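Aggretin alpha chain (PDB 3BX4) triggers platelet aggregation as a snake-venom C-type lectin-like toxin subunit by binding the platelet receptor CLEC-2, which starts Syk and PLC-gamma-2 signalling. Local coordinates at residues C5-W9 with Q36-A40; P11-Y17 with G49-V54; A29-C33 with A128-K132; Y69-R75 with W118-C123. All coordinates share one frame; numbering follows the deposited sequence.

Contact 1: residues C5-W9 with Q36-A40; sequences CDFGW and QENGA. With SO4 (sulfate ion), chain I.
One water joins Trp9, Gln36 and Glu37: it accepts the indole N-H of Trp9 NE1 at 3.1 Å, donates to Gln36 OE1 at 2.9 Å, and reaches Glu37 OE2 only through a weak bond. It bridges the N-terminal loop of the C-type lectin-like fold, here a type II beta turn from Asp6 to Trp9, and the loop that follows helix 26-34. The water lies at the edge of the indole, in its plane. Farther along the same ring, Trp9 CZ2 meets Gln36 CB edge-on at 3.6 Å, and Trp9 CH2 reaches Ala40 CB. The Gln36 amide is nearly coplanar with the indole; its NE2 bonds to Phe32 O, which holds the amide so that OE1 faces the water. Glu37, bent at chi2 (-67°), slides past the indole with its carboxylate almost perpendicular to the ring. Its OE2 lies 2.4 Å from Asp6 OD2, a separation so short that one acid probably carries a proton; an acidic side chain of a partner chain close by would favour this. The Asp6 carboxylate stands 80° from that of Glu37, and its OD1 takes a weak bond from Phe7 N. On the turn itself, Gly8 N donates to O2 of a sulfate ion, probably from the crystallisation liquor, at 2.6 Å, while O3 of that ion lies in plane at the edge of the Phe7 ring.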
loop_
_atom_site.group_PDB
_atom_site.type_symbol
_atom_site.label_atom_id
_atom_site.label_comp_id
_atom_site.label_asym_id
_atom_site.label_seq_id
_atom_site.Cartn_x
_atom_site.Cartn_y
_atom_site.Cartn_z
ATOM N N CYS C 5 27.099 -4.470 16.823
ATOM C CA CYS C 5 26.792 -4.003 15.494
ATOM C C CYS C 5 27.863 -4.533 14.574
ATOM O O CYS C 5 29.051 -4.550 14.907
ATOM C CB CYS C 5 26.727 -2.471 15.428
ATOM S SG CYS C 5 25.475 -1.793 16.540
ATOM N N ASP C 6 27.407 -4.957 13.414
ATOM C CA ASP C 6 28.251 -5.508 12.392
ATOM C C ASP C 6 28.942 -4.362 11.671
ATOM O O ASP C 6 28.639 -3.160 11.857
ATOM C CB ASP C 6 27.356 -6.271 11.429
ATOM C CG ASP C 6 28.081 -7.315 10.594
ATOM O OD1 ASP C 6 29.313 -7.527 10.717
ATOM O OD2 ASP C 6 27.349 -7.938 9.783
ATOM N N PHE C 7 29.929 -4.744 10.870
ATOM C CA PHE C 7 30.610 -3.767 10.013
ATOM C C PHE C 7 29.606 -2.909 9.245
ATOM O O PHE C 7 28.678 -3.441 8.674
ATOM C CB PHE C 7 31.570 -4.509 9.061
ATOM C CG PHE C 7 32.587 -5.351 9.788
ATOM C CD1 PHE C 7 33.736 -4.768 10.333
ATOM C CD2 PHE C 7 32.354 -6.724 9.997
ATOM C CE1 PHE C 7 34.682 -5.559 11.038
ATOM C CE2 PHE C 7 33.277 -7.518 10.728
ATOM C CZ PHE C 7 34.435 -6.933 11.247
ATOM N N GLY C 8 29.805 -1.585 9.262
ATOM C CA GLY C 8 28.959 -0.675 8.523
ATOM C C GLY C 8 27.801 -0.115 9.334
ATOM O O GLY C 8 27.181 0.838 8.911
ATOM N N TRP C 9 27.520 -0.731 10.495
ATOM C CA TRP C 9 26.390 -0.313 11.324
ATOM C C TRP C 9 26.896 0.477 12.557
ATOM O O TRP C 9 27.959 0.164 13.061
ATOM C CB TRP C 9 25.615 -1.554 11.826
ATOM C CG TRP C 9 24.883 -2.290 10.701
ATOM C CD1 TRP C 9 25.419 -3.187 9.795
ATOM C CD2 TRP C 9 23.492 -2.213 10.410
ATOM N NE1 TRP C 9 24.451 -3.641 8.951
ATOM C CE2 TRP C 9 23.260 -3.048 9.257
ATOM C CE3 TRP C 9 22.420 -1.482 10.965
ATOM C CZ2 TRP C 9 21.991 -3.204 8.677
ATOM C CZ3 TRP C 9 21.110 -1.627 10.384
ATOM C CH2 TRP C 9 20.935 -2.465 9.207
ATOM N N GLN C 36 18.518 -7.288 5.886
ATOM C CA GLN C 36 19.772 -7.097 6.532
ATOM C C GLN C 36 19.879 -7.813 7.857
ATOM O O GLN C 36 18.876 -7.783 8.621
ATOM C CB GLN C 36 20.071 -5.587 6.779
ATOM C CG GLN C 36 19.878 -4.711 5.514
ATOM C CD GLN C 36 20.693 -5.173 4.325
ATOM O OE1 GLN C 36 21.921 -5.306 4.426
ATOM N NE2 GLN C 36 20.026 -5.481 3.221
ATOM N N GLU C 37 21.023 -8.438 8.077
ATOM C CA GLU C 37 21.374 -9.035 9.366
ATOM C C GLU C 37 20.220 -9.984 9.831
ATOM O O GLU C 37 19.757 -10.852 9.042
ATOM C CB GLU C 37 21.652 -7.927 10.375
ATOM C CG GLU C 37 22.803 -6.978 9.960
ATOM C CD GLU C 37 24.177 -7.649 9.942
ATOM O OE1 GLU C 37 24.361 -8.722 10.568
ATOM O OE2 GLU C 37 25.125 -7.086 9.302
ATOM N N ASN C 38 19.750 -9.823 11.077
ATOM C CA ASN C 38 18.636 -10.633 11.555
ATOM C C ASN C 38 17.236 -10.037 11.322
ATOM O O ASN C 38 16.219 -10.456 11.955
ATOM C CB ASN C 38 18.882 -10.965 13.070
ATOM C CG ASN C 38 18.967 -9.723 13.955
ATOM O OD1 ASN C 38 19.926 -8.962 13.883
ATOM N ND2 ASN C 38 18.048 -9.601 14.878
ATOM N N GLY C 39 17.118 -9.085 10.358
ATOM C CA GLY C 39 15.807 -8.537 10.030
ATOM C C GLY C 39 15.717 -7.158 10.629
ATOM O O GLY C 39 15.323 -7.005 11.804
ATOM N N ALA C 40 16.214 -6.155 9.894
ATOM C CA ALA C 40 16.048 -4.757 10.344
ATOM C C ALA C 40 14.725 -4.147 9.816
ATOM O O ALA C 40 14.009 -4.791 9.051
ATOM C CB ALA C 40 17.311 -3.926 9.862
HETATM S S SO4 I . 32.672 -0.391 10.322
HETATM O O1 SO4 I . 32.436 0.705 9.379
HETATM O O2 SO4 I . 31.467 -0.664 11.104
HETATM O O3 SO4 I . 33.094 -1.577 9.577
HETATM O O4 SO4 I . 33.746 -0.025 11.237
HETATM O O HOH W 1 23.831 -5.526 6.627
#

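Contact 2: residues P11-Y17 with G49-V54; sequences PYDQHCY and GEADFV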
loop_
_atom_site.group_PDB
_atom_site.type_symbol
_atom_site.label_atom_id
_atom_site.label_comp_id
_atom_site.label_asym_id
_atom_site.label_seq_id
_atom_site.Cartn_x
_atom_site.Cartn_y
_atom_site.Cartn_z
ATOM N N PRO C 11 26.234 2.006 16.487
ATOM C CA PRO C 11 25.453 1.715 17.725
ATOM C C PRO C 11 24.874 2.978 18.345
ATOM O O PRO C 11 25.566 4.020 18.387
ATOM C CB PRO C 11 26.521 1.068 18.625
ATOM C CG PRO C 11 27.852 1.785 18.292
ATOM C CD PRO C 11 27.705 2.038 16.745
ATOM N N TYR C 12 23.635 2.882 18.854
ATOM C CA TYR C 12 23.055 3.925 19.687
ATOM C C TYR C 12 22.136 3.167 20.621
ATOM O O TYR C 12 21.357 2.350 20.179
ATOM C CB TYR C 12 22.300 4.973 18.896
ATOM C CG TYR C 12 21.586 5.941 19.767
ATOM C CD1 TYR C 12 22.292 6.996 20.371
ATOM C CD2 TYR C 12 20.234 5.791 20.040
ATOM C CE1 TYR C 12 21.635 7.903 21.235
ATOM C CE2 TYR C 12 19.563 6.713 20.900
ATOM C CZ TYR C 12 20.300 7.724 21.495
ATOM O OH TYR C 12 19.738 8.652 22.365
ATOM N N ASP C 13 22.256 3.430 21.930
ATOM C CA ASP C 13 21.485 2.626 22.933
ATOM C C ASP C 13 21.615 1.113 22.625
ATOM O O ASP C 13 22.753 0.651 22.477
ATOM C CB ASP C 13 20.058 3.133 23.063
ATOM C CG ASP C 13 19.968 4.538 23.720
ATOM O OD1 ASP C 13 20.993 5.174 24.010
ATOM O OD2 ASP C 13 18.808 4.998 23.918
ATOM N N GLN C 14 20.504 0.346 22.569
ATOM C CA GLN C 14 20.608 -1.104 22.365
ATOM C C GLN C 14 20.437 -1.524 20.896
ATOM O O GLN C 14 20.371 -2.710 20.597
ATOM C CB GLN C 14 19.583 -1.868 23.247
ATOM C CG GLN C 14 18.173 -1.752 22.776
ATOM C CD GLN C 14 17.382 -0.533 23.297
ATOM O OE1 GLN C 14 17.835 0.625 23.246
ATOM N NE2 GLN C 14 16.149 -0.807 23.790
ATOM N N HIS C 15 20.396 -0.537 20.004
ATOM C CA HIS C 15 20.112 -0.829 18.566
ATOM C C HIS C 15 21.324 -0.485 17.709
ATOM O O HIS C 15 22.252 0.206 18.114
ATOM C CB HIS C 15 18.895 -0.026 18.083
ATOM C CG HIS C 15 17.589 -0.447 18.697
ATOM N ND1 HIS C 15 17.050 0.202 19.783
ATOM C CD2 HIS C 15 16.738 -1.449 18.383
ATOM C CE1 HIS C 15 15.908 -0.383 20.119
ATOM N NE2 HIS C 15 15.691 -1.384 19.285
ATOM N N CYS C 16 21.266 -1.003 16.469
ATOM C CA CYS C 16 22.299 -0.718 15.450
ATOM C C CYS C 16 21.586 -0.018 14.276
ATOM O O CYS C 16 20.455 -0.338 13.896
ATOM C CB CYS C 16 22.918 -2.019 14.921
ATOM S SG CYS C 16 23.697 -2.954 16.281
ATOM N N TYR C 17 22.304 0.911 13.632
ATOM C CA TYR C 17 21.630 1.717 12.636
ATOM C C TYR C 17 22.558 1.866 11.421
ATOM O O TYR C 17 23.787 1.833 11.543
ATOM C CB TYR C 17 21.407 3.143 13.162
ATOM C CG TYR C 17 20.522 3.265 14.361
ATOM C CD1 TYR C 17 21.020 2.857 15.613
ATOM C CD2 TYR C 17 19.246 3.773 14.255
ATOM C CE1 TYR C 17 20.202 2.969 16.766
ATOM C CE2 TYR C 17 18.427 3.864 15.385
ATOM C CZ TYR C 17 18.972 3.474 16.640
ATOM O OH TYR C 17 18.155 3.530 17.803
ATOM N N GLY C 49 16.750 11.891 22.146
ATOM C CA GLY C 49 18.171 11.487 21.957
ATOM C C GLY C 49 18.275 10.656 20.663
ATOM O O GLY C 49 19.265 10.752 19.980
ATOM N N GLU C 50 17.269 9.862 20.371
ATOM C CA GLU C 50 17.344 9.027 19.137
ATOM C C GLU C 50 17.153 9.895 17.895
ATOM O O GLU C 50 17.815 9.671 16.869
ATOM C CB GLU C 50 16.330 7.906 19.195
ATOM C CG GLU C 50 16.480 6.915 17.981
ATOM C CD GLU C 50 15.629 5.677 18.155
ATOM O OE1 GLU C 50 16.007 4.616 17.597
ATOM O OE2 GLU C 50 14.560 5.745 18.841
ATOM N N ALA C 51 16.278 10.885 17.999
ATOM C CA ALA C 51 16.133 11.881 16.899
ATOM C C ALA C 51 17.476 12.545 16.640
ATOM O O ALA C 51 17.932 12.693 15.457
ATOM C CB ALA C 51 15.045 12.898 17.243
ATOM N N ASP C 52 18.168 12.975 17.721
ATOM C CA ASP C 52 19.500 13.600 17.557
ATOM C C ASP C 52 20.475 12.660 16.867
ATOM O O ASP C 52 21.265 13.063 16.014
ATOM C CB ASP C 52 20.122 13.979 18.915
ATOM C CG ASP C 52 19.444 15.174 19.592
ATOM O OD1 ASP C 52 18.620 15.901 18.975
ATOM O OD2 ASP C 52 19.785 15.379 20.831
ATOM N N PHE C 53 20.426 11.394 17.274
ATOM C CA PHE C 53 21.360 10.410 16.815
ATOM C C PHE C 53 21.127 10.198 15.310
ATOM O O PHE C 53 22.096 10.203 14.530
ATOM C CB PHE C 53 21.206 9.048 17.538
ATOM C CG PHE C 53 22.081 8.003 16.927
ATOM C CD1 PHE C 53 23.467 7.997 17.175
ATOM C CD2 PHE C 53 21.549 7.060 16.002
ATOM C CE1 PHE C 53 24.325 7.039 16.580
ATOM C CE2 PHE C 53 22.489 6.123 15.351
ATOM C CZ PHE C 53 23.816 6.112 15.701
ATOM N N VAL C 54 19.871 9.963 14.934
ATOM C CA VAL C 54 19.572 9.681 13.506
ATOM C C VAL C 54 19.953 10.900 12.622
ATOM O O VAL C 54 20.513 10.728 11.537
ATOM C CB VAL C 54 18.160 9.196 13.257
ATOM C CG1 VAL C 54 17.850 9.057 11.687
ATOM C CG2 VAL C 54 17.949 7.839 13.973
#
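Strand 15-17 and helix 49-54 run in roughly the same direction, 28° apart, with axes 11.5 Å from each other at closest approach. Tyr12 to His15 form the type II' turn of the N-terminal hairpin, which in this C-type lectin-like domain brings Tyr12 and Tyr17 against Phe53 of the helix in an aromatic cluster. Tyr12 and Phe53 pass each other head to tail: CG anti to N in both (chi1 173°) carries the rings past one another and lays each CB over the partner's ring. The rings themselves are near parallel but barely overlap. Tyr12 CB stands almost exactly on the normal of the Phe53 ring, 3.4 Å from its centroid, while Phe53 CB lies 3.8 Å from the Tyr12 centroid. Tyr17 takes Phe53 edge-to-face: Phe53 CE2 sits over the Tyr17 ring, 3.6 Å from CD1. Beyond the rings, the extended Glu50 side chain meets Tyr17 at about a right angle, its OE1 also held in a salt bridge by Lys132. Where the Tyr12 ring ends, its OH is against the helix backbone, 3.0 Å from Gly49 C. Tyr17 OH donates to Glu50 OE1 at the phenol ring's edge, though the 2.4 Å is suspiciously short.

Contact 3: residues A29-C33 with A128-K132; sequences AEKFC and AFVCK
The disulfide that ties the first helix of a C-type lectin-like domain to its last strand lies here between Cys33 and Cys131. Its SG atoms are 2.0 Å apart with a chi3 of -80°, and each SG lies anti to the carbonyl carbon of its own residue, beside N; the matching torsions turn both sulfurs toward the opposite segment. Helix 29-33 and strand 128-132 run 35° apart, their axes 8.8 Å from each other at closest approach. Phe129 packs between them. Its CG takes the crowded position between N and the carbonyl carbon (chi1 57°), which brings the ring against Ala29 and Phe32. Ala29 CB rests over one face, 3.9 Å from the ring centroid and off toward the rim, with CG of Phe129 its nearest atom at 3.6 Å. Phe32 comes in at about a right angle: the Phe129 edge points at the Phe32 face in an offset T-shaped pair, with Phe129 CZ 3.5 Å from Phe32 CD2. Sulfur flanks the same ring, since Cys33 SG lies 4.1 Å from Phe129 CD2 and Cys131 SG sits at its edge, in plane. Phe20 of strand 15-21 meets both phenylalanine rings. Phe32 also packs on Ile99 of the second subunit, another copy of this protein. Helix, disulfide and aromatic packing are part of the helix-on-sheet core of the C-type lectin-like fold.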
loop_
_atom_site.group_PDB
_atom_site.type_symbol
_atom_site.label_atom_id
_atom_site.label_comp_id
_atom_site.label_asym_id
_atom_site.label_seq_id
_atom_site.Cartn_x
_atom_site.Cartn_y
_atom_site.Cartn_z
ATOM N N ALA C 29 12.634 0.178 0.482
ATOM C CA ALA C 29 13.568 0.476 1.538
ATOM C C ALA C 29 13.255 -0.422 2.736
ATOM O O ALA C 29 14.178 -1.068 3.262
ATOM C CB ALA C 29 13.455 1.931 1.926
ATOM N N GLU C 30 11.993 -0.487 3.099
ATOM C CA GLU C 30 11.583 -1.410 4.217
ATOM C C GLU C 30 11.972 -2.843 3.888
ATOM O O GLU C 30 12.508 -3.549 4.745
ATOM C CB GLU C 30 10.071 -1.275 4.515
ATOM C CG GLU C 30 9.534 -2.280 5.576
ATOM C CD GLU C 30 9.978 -1.999 6.992
ATOM O OE1 GLU C 30 10.543 -0.932 7.332
ATOM O OE2 GLU C 30 9.712 -2.919 7.817
ATOM N N LYS C 31 11.701 -3.302 2.665
ATOM C CA LYS C 31 12.132 -4.668 2.218
ATOM C C LYS C 31 13.636 -4.891 2.324
ATOM O O LYS C 31 14.142 -5.916 2.745
ATOM C CB LYS C 31 11.673 -4.989 0.751
ATOM C CG LYS C 31 10.179 -5.098 0.592
ATOM C CD LYS C 31 9.768 -5.952 -0.590
ATOM C CE LYS C 31 10.440 -5.671 -1.843
ATOM N NZ LYS C 31 9.540 -6.255 -2.963
ATOM N N PHE C 32 14.426 -3.896 1.886
ATOM C CA PHE C 32 15.837 -3.982 2.005
ATOM C C PHE C 32 16.315 -4.071 3.454
ATOM O O PHE C 32 17.135 -4.883 3.743
ATOM C CB PHE C 32 16.482 -2.767 1.281
ATOM C CG PHE C 32 17.958 -2.715 1.369
ATOM C CD1 PHE C 32 18.752 -3.215 0.322
ATOM C CD2 PHE C 32 18.583 -2.075 2.449
ATOM C CE1 PHE C 32 20.146 -3.127 0.396
ATOM C CE2 PHE C 32 19.974 -2.000 2.557
ATOM C CZ PHE C 32 20.766 -2.516 1.484
ATOM N N CYS C 33 15.688 -3.304 4.361
ATOM C CA CYS C 33 16.089 -3.385 5.722
ATOM C C CYS C 33 15.770 -4.782 6.280
ATOM O O CYS C 33 16.607 -5.300 7.035
ATOM C CB CYS C 33 15.329 -2.359 6.522
ATOM S SG CYS C 33 15.812 -0.610 6.199
ATOM N N ALA C 128 17.045 8.017 -0.201
ATOM C CA ALA C 128 17.924 7.386 0.789
ATOM C C ALA C 128 17.018 7.018 2.022
ATOM O O ALA C 128 15.872 7.458 2.119
ATOM C CB ALA C 128 18.972 8.398 1.226
ATOM N N PHE C 129 17.589 6.199 2.895
ATOM C CA PHE C 129 16.741 5.710 4.041
ATOM C C PHE C 129 17.625 5.280 5.192
ATOM O O PHE C 129 18.800 5.065 5.100
ATOM C CB PHE C 129 15.865 4.557 3.537
ATOM C CG PHE C 129 16.606 3.424 2.940
ATOM C CD1 PHE C 129 16.930 3.403 1.555
ATOM C CD2 PHE C 129 17.033 2.345 3.695
ATOM C CE1 PHE C 129 17.634 2.342 1.005
ATOM C CE2 PHE C 129 17.743 1.287 3.144
ATOM C CZ PHE C 129 18.074 1.290 1.746
ATOM N N VAL C 130 17.042 5.029 6.404
ATOM C CA VAL C 130 17.933 4.591 7.428
ATOM C C VAL C 130 17.268 3.299 8.044
ATOM O O VAL C 130 16.034 3.356 8.220
ATOM C CB VAL C 130 18.007 5.659 8.615
ATOM C CG1 VAL C 130 18.792 5.084 9.764
ATOM C CG2 VAL C 130 18.680 6.989 8.073
ATOM N N CYS C 131 18.075 2.243 8.206
ATOM C CA CYS C 131 17.612 0.935 8.847
ATOM C C CYS C 131 18.007 0.982 10.313
ATOM O O CYS C 131 19.005 1.547 10.715
ATOM C CB CYS C 131 18.238 -0.345 8.224
ATOM S SG CYS C 131 17.841 -0.466 6.410
ATOM N N LYS C 132 17.189 0.309 11.120
ATOM C CA LYS C 132 17.405 0.205 12.603
ATOM C C LYS C 132 17.246 -1.278 12.855
ATOM O O LYS C 132 16.280 -1.897 12.366
ATOM C CB LYS C 132 16.359 1.045 13.358
ATOM C CG LYS C 132 16.250 0.786 14.918
ATOM C CD LYS C 132 15.301 1.792 15.449
ATOM C CE LYS C 132 15.048 1.588 17.005
ATOM N NZ LYS C 132 14.053 2.554 17.471
#

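Contact 4: residues Y69-R75 with W118-C123; sequences YVWIGLR and WVNYYC. With SO4 (sulfate ion), chain J.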
loop_
_atom_site.group_PDB
_atom_site.type_symbol
_atom_site.label_atom_id
_atom_site.label_comp_id
_atom_site.label_asym_id
_atom_site.label_seq_id
_atom_site.Cartn_x
_atom_site.Cartn_y
_atom_site.Cartn_z
ATOM N N TYR C 69 15.329 14.134 0.992
ATOM C CA TYR C 69 14.455 13.337 1.946
ATOM C C TYR C 69 15.125 12.031 2.267
ATOM O O TYR C 69 15.844 11.463 1.447
ATOM C CB TYR C 69 13.092 13.012 1.337
ATOM C CG TYR C 69 12.246 14.231 1.122
ATOM C CD1 TYR C 69 11.500 14.820 2.159
ATOM C CD2 TYR C 69 12.238 14.850 -0.115
ATOM C CE1 TYR C 69 10.742 15.979 1.927
ATOM C CE2 TYR C 69 11.461 15.999 -0.344
ATOM C CZ TYR C 69 10.729 16.545 0.675
ATOM O OH TYR C 69 10.019 17.707 0.401
ATOM N N VAL C 70 14.893 11.513 3.509
ATOM C CA VAL C 70 15.452 10.242 3.856
ATOM C C VAL C 70 14.290 9.465 4.539
ATOM O O VAL C 70 13.738 10.005 5.480
ATOM C CB VAL C 70 16.649 10.423 4.846
ATOM C CG1 VAL C 70 16.995 9.033 5.500
ATOM C CG2 VAL C 70 17.886 11.142 4.126
ATOM N N TRP C 71 13.951 8.297 4.012
ATOM C CA TRP C 71 12.766 7.523 4.577
ATOM C C TRP C 71 13.105 7.055 5.939
ATOM O O TRP C 71 14.190 6.597 6.195
ATOM C CB TRP C 71 12.501 6.310 3.702
ATOM C CG TRP C 71 11.945 6.648 2.329
ATOM C CD1 TRP C 71 12.458 6.221 1.074
ATOM C CD2 TRP C 71 10.782 7.414 2.032
ATOM N NE1 TRP C 71 11.646 6.666 0.077
ATOM C CE2 TRP C 71 10.612 7.410 0.602
ATOM C CE3 TRP C 71 9.871 8.124 2.805
ATOM C CZ2 TRP C 71 9.540 8.124 -0.035
ATOM C CZ3 TRP C 71 8.795 8.772 2.218
ATOM C CH2 TRP C 71 8.619 8.780 0.772
ATOM N N ILE C 72 12.065 7.063 6.820
ATOM C CA ILE C 72 12.144 6.390 8.127
ATOM C C ILE C 72 10.857 5.570 8.191
ATOM O O ILE C 72 10.078 5.556 7.248
ATOM C CB ILE C 72 12.259 7.427 9.330
ATOM C CG1 ILE C 72 11.110 8.454 9.261
ATOM C CG2 ILE C 72 13.669 8.081 9.324
ATOM C CD1 ILE C 72 11.064 9.337 10.570
ATOM N N GLY C 73 10.563 4.896 9.340
ATOM C CA GLY C 73 9.571 3.825 9.281
ATOM C C GLY C 73 8.116 4.203 9.565
ATOM O O GLY C 73 7.348 3.293 9.866
ATOM N N LEU C 74 7.778 5.492 9.454
ATOM C CA LEU C 74 6.422 6.018 9.681
ATOM C C LEU C 74 5.569 5.724 8.488
ATOM O O LEU C 74 5.939 6.065 7.321
ATOM C CB LEU C 74 6.408 7.540 9.853
ATOM C CG LEU C 74 6.641 8.152 11.150
ATOM C CD1 LEU C 74 6.785 9.655 10.777
ATOM C CD2 LEU C 74 5.410 7.805 12.086
ATOM N N ARG C 75 4.431 5.065 8.730
ATOM C CA ARG C 75 3.586 4.654 7.625
ATOM C C ARG C 75 2.136 4.766 8.042
ATOM O O ARG C 75 1.756 4.235 9.100
ATOM C CB ARG C 75 3.913 3.204 7.246
ATOM C CG ARG C 75 3.227 2.609 6.030
ATOM C CD ARG C 75 3.711 3.273 4.734
ATOM N NE ARG C 75 3.258 2.519 3.571
ATOM C CZ ARG C 75 2.167 2.808 2.865
ATOM N NH1 ARG C 75 1.421 3.881 3.172
ATOM N NH2 ARG C 75 1.825 2.026 1.819
ATOM N N TRP C 118 9.702 15.174 11.455
ATOM C CA TRP C 118 9.043 14.286 10.523
ATOM C C TRP C 118 8.150 15.037 9.532
ATOM O O TRP C 118 7.424 15.973 9.895
ATOM C CB TRP C 118 8.203 13.270 11.259
ATOM C CG TRP C 118 8.916 12.588 12.394
ATOM C CD1 TRP C 118 10.278 12.425 12.596
ATOM C CD2 TRP C 118 8.271 11.888 13.462
ATOM N NE1 TRP C 118 10.497 11.679 13.742
ATOM C CE2 TRP C 118 9.297 11.343 14.293
ATOM C CE3 TRP C 118 6.943 11.666 13.773
ATOM C CZ2 TRP C 118 9.014 10.610 15.443
ATOM C CZ3 TRP C 118 6.651 10.970 14.945
ATOM C CH2 TRP C 118 7.680 10.439 15.742
ATOM N N VAL C 119 8.154 14.579 8.281
ATOM C CA VAL C 119 7.230 15.088 7.282
ATOM C C VAL C 119 6.621 13.859 6.548
ATOM O O VAL C 119 7.241 12.817 6.560
ATOM C CB VAL C 119 7.943 16.035 6.260
ATOM C CG1 VAL C 119 8.595 17.231 6.994
ATOM C CG2 VAL C 119 8.997 15.325 5.448
ATOM N N ASN C 120 5.438 13.992 5.948
ATOM C CA ASN C 120 4.905 12.944 5.112
ATOM C C ASN C 120 5.262 13.233 3.664
ATOM O O ASN C 120 5.355 14.411 3.249
ATOM C CB ASN C 120 3.397 12.659 5.335
ATOM C CG ASN C 120 2.487 13.818 4.944
ATOM O OD1 ASN C 120 2.677 14.962 5.377
ATOM N ND2 ASN C 120 1.488 13.512 4.114
ATOM N N TYR C 121 5.504 12.179 2.908
ATOM C CA TYR C 121 5.879 12.439 1.483
ATOM C C TYR C 121 5.399 11.280 0.638
ATOM O O TYR C 121 4.812 10.324 1.089
ATOM C CB TYR C 121 7.399 12.664 1.351
ATOM C CG TYR C 121 7.771 13.609 0.198
ATOM C CD1 TYR C 121 8.655 13.203 -0.807
ATOM C CD2 TYR C 121 7.196 14.898 0.100
ATOM C CE1 TYR C 121 8.961 14.090 -1.913
ATOM C CE2 TYR C 121 7.515 15.792 -1.018
ATOM C CZ TYR C 121 8.423 15.357 -1.949
ATOM O OH TYR C 121 8.700 16.195 -3.032
ATOM N N TYR C 122 5.726 11.315 -0.649
ATOM C CA TYR C 122 5.145 10.413 -1.594
ATOM C C TYR C 122 5.862 9.048 -1.578
ATOM O O TYR C 122 7.004 8.924 -1.969
ATOM C CB TYR C 122 5.372 11.084 -2.979
ATOM C CG TYR C 122 4.585 12.363 -3.072
ATOM C CD1 TYR C 122 5.194 13.612 -2.903
ATOM C CD2 TYR C 122 3.200 12.311 -3.252
ATOM C CE1 TYR C 122 4.439 14.829 -2.990
ATOM C CE2 TYR C 122 2.466 13.454 -3.349
ATOM C CZ TYR C 122 3.077 14.704 -3.230
ATOM O OH TYR C 122 2.264 15.802 -3.270
ATOM N N CYS C 123 5.168 8.007 -1.108
ATOM C CA CYS C 123 5.753 6.654 -0.929
ATOM C C CYS C 123 6.504 6.039 -2.094
ATOM O O CYS C 123 7.461 5.332 -1.902
ATOM C CB CYS C 123 4.622 5.681 -0.603
ATOM S SG CYS C 123 3.791 6.045 0.993
HETATM S S SO4 J . -1.264 3.454 0.325
HETATM O O1 SO4 J . -0.378 4.388 1.027
HETATM O O2 SO4 J . -1.491 4.007 -1.028
HETATM O O3 SO4 J . -2.538 3.283 1.010
HETATM O O4 SO4 J . -0.632 2.148 0.270
#
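Tyr69 and Tyr121 stack face to face, centroids 4.0 Å apart and planes within 19°; the side chains cross at about a right angle. Tyr122 CD1 lies over the opposite face of Tyr121, which thus has a tyrosine over each face; this would limit rotation about chi2. Val119 CG2 closes the edge of Tyr69 at 4.0 Å from CE1. Aliphatic groups cover Trp118: Ile72 CD1 makes a CH-pi contact with its five-membered ring, and Leu74 CD1 presses 3.6 Å from CE3. Ile72 gets there because its CG1 lies between N and the carbonyl carbon (chi1 54°). Trp71, Ile72, Gly73 and Leu74 spell the WIGL motif of C-type lectin-like domains, whose strand turns a corner at Gly73; Leu74 and Arg75 then pair antiparallel with a strand of the partner protein's chain. Trp71 CH2, a ring carbon, approaches Tyr122 O to 3.2 Å in plane, while NE1 is hydrogen-bonded to Gln125 O. Arg75 starts away from 118-123, and its bend at chi2 (68°) brings the chain end back, laying the guanidinium over Cys123 SG, 3.9 Å from NH1; that sulfur is bonded to Cys106. The guanidinium edge grips a sulfate ion, probably from the crystallisation liquor and also bound by Lys105 and Thr103: NH1 donates to O1 at 2.8 Å, and NH2 to O4 at 2.9 Å.

In the fold
From the N terminus, residues 5-9 open contact 1 and 11-17 open contact 2, with the Cys5-Cys16 disulfide joining the two. Helix 26-34 begins contact 3 before 36-40 closes contact 1 and 49-54 closes contact 2, so these three loops cross. Contact 4 opens at 69-75 and closes at 118-123, inside the loop that contact 3 completes at 128-132. Strand 127-133 is the common element: it lies beside strands 15-21 and 69-76, bonds the Trp71 backbone, and sends Lys132 to Glu50. Contact 1 joins the N-terminal loop to the loop after helix 26-34, contact 2 the hairpin to helix 48-59, contact 3 helix 26-34 to strand 127-133, and contact 4 strands 69-76 and 118-121, either side of 106-110.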